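Local coordinates for putative alcohol dehydrogenase (Sinorhizobium meliloti, PDB 4J6F), which probably oxidises alcohols with a nicotinamide cofactor, as a homotetrameric member of the medium-chain dehydrogenase/reductase superfamily, at residues A[37-49]-A[76-88]. Sequence-based numbering, arbitrary orientation.
Sequences VLLTGHGGLEKLV and TDVWVREGAYGTE
The Schellman motif that ends helix 75-82, with Gly83 at positive phi, is joined through His42, Gly43 and Arg81 to the connection between two antiparallel strands, a worked example of a helix end where a carbonyl of the last turn, that of Arg81, is bonded by a neighbouring loop. Arg81 O accepts two bonds there, from opposite faces of its carbonyl plane: Gly43 N donates at 3.0 Å, and His42 ND1, 3.1 Å from Arg81 O, stands well above that plane while the oxygen lies in the plane of the imidazole. With CG anti to the carbonyl carbon, His42 carries its ring toward the helix end, and chi2 (-72°) turns the ND1 edge to Arg81 O.

The same arginine answers with its side chain. Arg81 NE gives a nearly straight bond (168°) to Gly43 O, 3.1 Å away and in the guanidinium plane, so Gly43 and Arg81 are paired through both backbone and side chain. The extended first part puts Arg81 CG against Leu39 CD1 and CD against Leu48 CG, and the bend at chi3 (79°) swings NE toward Gly43 O. Over one guanidinium face sits Leu45 CD2, 3.6 Å from Arg81 NH1. A methionine here would probably leave Gly43 O without its side-chain donor and take away the flat group that Leu45 CD2 lies over.

Strands 33-39 and 48-51 thus bring their connection against helix 75-82. Leu48 also packs on helix 361-370, Phe106 meets the His42 ring edge-to-face, and beyond the helix end Ala84 O bonds to Arg316 of the second subunit.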
# COMPACT_ATOMS: atom_id res chain seq x y z
N VAL A 37 35.03 16.60 2.80
CA VAL A 37 34.07 17.46 2.13
C VAL A 37 32.93 17.69 3.10
O VAL A 37 32.29 16.75 3.55
CB VAL A 37 33.58 16.84 0.81
CG1 VAL A 37 32.37 17.60 0.29
CG2 VAL A 37 34.72 16.83 -0.21
N LEU A 38 32.73 18.96 3.44
CA LEU A 38 31.75 19.38 4.44
C LEU A 38 30.49 19.95 3.81
O LEU A 38 30.57 20.81 2.92
CB LEU A 38 32.36 20.46 5.35
CG LEU A 38 33.56 20.12 6.25
CD1 LEU A 38 33.99 21.36 7.02
CD2 LEU A 38 33.23 18.98 7.20
N LEU A 39 29.34 19.47 4.28
CA LEU A 39 28.06 20.08 3.97
C LEU A 39 27.76 21.14 5.03
O LEU A 39 27.70 20.83 6.22
CB LEU A 39 26.97 19.03 3.96
CG LEU A 39 25.55 19.54 3.77
CD1 LEU A 39 25.37 20.04 2.35
CD2 LEU A 39 24.54 18.45 4.08
N THR A 40 27.57 22.38 4.60
CA THR A 40 27.54 23.55 5.49
C THR A 40 26.17 24.19 5.66
O THR A 40 26.01 25.14 6.43
CB THR A 40 28.54 24.62 5.01
OG1 THR A 40 28.11 25.14 3.75
CG2 THR A 40 29.93 24.04 4.86
N GLY A 41 25.17 23.67 4.95
CA GLY A 41 23.80 24.16 5.03
C GLY A 41 23.12 23.65 3.78
O GLY A 41 23.80 23.06 2.92
N HIS A 42 21.81 23.85 3.67
CA HIS A 42 21.08 23.45 2.46
C HIS A 42 21.31 24.41 1.28
O HIS A 42 21.61 25.60 1.48
CB HIS A 42 19.58 23.29 2.73
CG HIS A 42 19.25 22.22 3.72
ND1 HIS A 42 19.37 20.87 3.43
CD2 HIS A 42 18.79 22.29 4.99
CE1 HIS A 42 19.01 20.17 4.49
NE2 HIS A 42 18.65 21.00 5.45
N GLY A 43 21.18 23.89 0.06
CA GLY A 43 21.44 24.66 -1.15
C GLY A 43 22.18 23.88 -2.22
O GLY A 43 22.08 22.64 -2.31
N GLY A 44 22.95 24.60 -3.03
CA GLY A 44 23.63 24.00 -4.18
C GLY A 44 25.03 23.52 -3.87
O GLY A 44 25.50 23.62 -2.75
N LEU A 45 25.78 23.17 -4.90
CA LEU A 45 27.07 22.56 -4.71
C LEU A 45 27.95 23.46 -3.86
O LEU A 45 28.81 22.98 -3.14
CB LEU A 45 27.74 22.32 -6.05
CG LEU A 45 27.16 21.26 -6.98
CD1 LEU A 45 27.94 21.24 -8.27
CD2 LEU A 45 27.20 19.89 -6.33
N GLU A 46 27.77 24.77 -3.96
CA GLU A 46 28.64 25.69 -3.22
C GLU A 46 28.55 25.50 -1.70
O GLU A 46 29.45 25.94 -0.97
CB GLU A 46 28.42 27.15 -3.65
CG GLU A 46 27.21 27.86 -3.04
CD GLU A 46 25.87 27.53 -3.72
OE1 GLU A 46 24.83 27.92 -3.14
OE2 GLU A 46 25.84 26.89 -4.81
N LYS A 47 27.50 24.83 -1.24
CA LYS A 47 27.37 24.41 0.16
C LYS A 47 28.29 23.23 0.55
O LYS A 47 28.43 22.90 1.73
CB LYS A 47 25.91 24.08 0.52
CG LYS A 47 24.91 25.22 0.35
CD LYS A 47 25.19 26.40 1.29
CE LYS A 47 24.31 27.60 0.94
NZ LYS A 47 24.22 28.62 2.02
N LEU A 48 28.92 22.59 -0.44
CA LEU A 48 29.91 21.54 -0.16
C LEU A 48 31.32 22.10 -0.21
O LEU A 48 31.84 22.36 -1.29
CB LEU A 48 29.79 20.37 -1.14
CG LEU A 48 28.47 19.60 -1.23
CD1 LEU A 48 28.44 18.84 -2.55
CD2 LEU A 48 28.22 18.67 -0.04
N VAL A 49 31.95 22.25 0.96
CA VAL A 49 33.31 22.80 1.03
C VAL A 49 34.37 21.73 1.31
O VAL A 49 34.27 20.99 2.30
CB VAL A 49 33.41 23.91 2.11
CG1 VAL A 49 34.78 24.57 2.07
CG2 VAL A 49 32.32 24.95 1.89
N THR A 76 20.38 10.16 -1.74
CA THR A 76 20.14 10.81 -0.47
C THR A 76 21.19 11.89 -0.17
O THR A 76 20.88 12.87 0.48
CB THR A 76 20.02 9.78 0.66
OG1 THR A 76 19.47 10.41 1.81
CG2 THR A 76 21.37 9.16 1.01
N ASP A 77 22.42 11.72 -0.69
CA ASP A 77 23.47 12.76 -0.64
C ASP A 77 22.93 14.09 -1.11
O ASP A 77 23.06 15.12 -0.43
CB ASP A 77 24.62 12.43 -1.60
CG ASP A 77 25.41 11.18 -1.22
OD1 ASP A 77 25.11 10.54 -0.18
OD2 ASP A 77 26.34 10.85 -2.00
N VAL A 78 22.34 14.04 -2.30
CA VAL A 78 21.87 15.19 -3.05
C VAL A 78 20.63 15.75 -2.38
O VAL A 78 20.58 16.93 -2.04
CB VAL A 78 21.56 14.79 -4.51
CG1 VAL A 78 20.87 15.91 -5.27
CG2 VAL A 78 22.83 14.42 -5.24
N TRP A 79 19.63 14.90 -2.16
CA TRP A 79 18.39 15.37 -1.55
C TRP A 79 18.55 15.95 -0.16
O TRP A 79 17.90 16.94 0.17
CB TRP A 79 17.31 14.29 -1.59
CG TRP A 79 16.81 14.03 -2.99
CD1 TRP A 79 16.64 14.95 -4.02
CD2 TRP A 79 16.41 12.77 -3.52
NE1 TRP A 79 16.17 14.32 -5.15
CE2 TRP A 79 16.01 12.99 -4.87
CE3 TRP A 79 16.34 11.49 -2.99
CZ2 TRP A 79 15.55 11.95 -5.68
CZ3 TRP A 79 15.88 10.45 -3.81
CH2 TRP A 79 15.49 10.69 -5.14
N VAL A 80 19.44 15.39 0.66
CA VAL A 80 19.69 15.98 1.97
C VAL A 80 20.28 17.38 1.80
O VAL A 80 19.88 18.31 2.48
CB VAL A 80 20.60 15.09 2.85
CG1 VAL A 80 21.16 15.86 4.03
CG2 VAL A 80 19.84 13.87 3.33
N ARG A 81 21.22 17.53 0.87
CA ARG A 81 21.87 18.82 0.65
C ARG A 81 20.85 19.83 0.17
O ARG A 81 20.81 20.95 0.68
CB ARG A 81 23.00 18.68 -0.36
CG ARG A 81 23.86 19.92 -0.55
CD ARG A 81 24.65 19.78 -1.84
NE ARG A 81 23.78 20.11 -2.96
CZ ARG A 81 23.76 19.47 -4.13
NH1 ARG A 81 24.57 18.45 -4.36
NH2 ARG A 81 22.91 19.85 -5.07
N GLU A 82 20.02 19.45 -0.80
CA GLU A 82 18.97 20.35 -1.30
C GLU A 82 17.84 20.59 -0.30
O GLU A 82 17.16 21.60 -0.39
CB GLU A 82 18.39 19.83 -2.62
CG GLU A 82 19.46 19.59 -3.66
CD GLU A 82 18.90 19.14 -5.00
OE1 GLU A 82 18.08 18.21 -5.02
OE2 GLU A 82 19.31 19.71 -6.04
N GLY A 83 17.66 19.69 0.67
CA GLY A 83 16.53 19.75 1.59
C GLY A 83 15.26 19.38 0.85
O GLY A 83 14.17 19.90 1.13
N ALA A 84 15.38 18.46 -0.09
CA ALA A 84 14.31 18.19 -1.01
C ALA A 84 13.30 17.14 -0.57
O ALA A 84 12.65 16.54 -1.42
CB ALA A 84 14.90 17.81 -2.35
N TYR A 85 13.15 16.90 0.73
CA TYR A 85 12.21 15.86 1.18
C TYR A 85 10.83 16.40 1.48
O TYR A 85 9.87 15.65 1.58
CB TYR A 85 12.77 15.06 2.37
CG TYR A 85 13.88 14.14 1.95
CD1 TYR A 85 13.61 12.88 1.41
CD2 TYR A 85 15.22 14.54 2.05
CE1 TYR A 85 14.64 12.04 1.00
CE2 TYR A 85 16.25 13.70 1.64
CZ TYR A 85 15.94 12.46 1.11
OH TYR A 85 16.96 11.63 0.71
N GLY A 86 10.75 17.73 1.60
CA GLY A 86 9.49 18.39 1.92
C GLY A 86 8.96 17.98 3.28
O GLY A 86 9.59 17.18 4.01
N THR A 87 7.81 18.54 3.63
CA THR A 87 7.14 18.22 4.89
C THR A 87 5.73 17.72 4.61
O THR A 87 5.20 17.94 3.52
CB THR A 87 7.07 19.45 5.84
OG1 THR A 87 6.16 20.42 5.31
CG2 THR A 87 8.45 20.10 6.01
N GLU A 88 5.14 17.06 5.59
CA GLU A 88 3.77 16.57 5.50
C GLU A 88 2.76 17.66 5.16
O GLU A 88 1.82 17.42 4.41
CB GLU A 88 3.39 15.91 6.82
CG GLU A 88 4.19 14.67 7.14
CD GLU A 88 4.05 14.21 8.58
OE1 GLU A 88 4.50 13.08 8.87
OE2 GLU A 88 3.50 14.99 9.41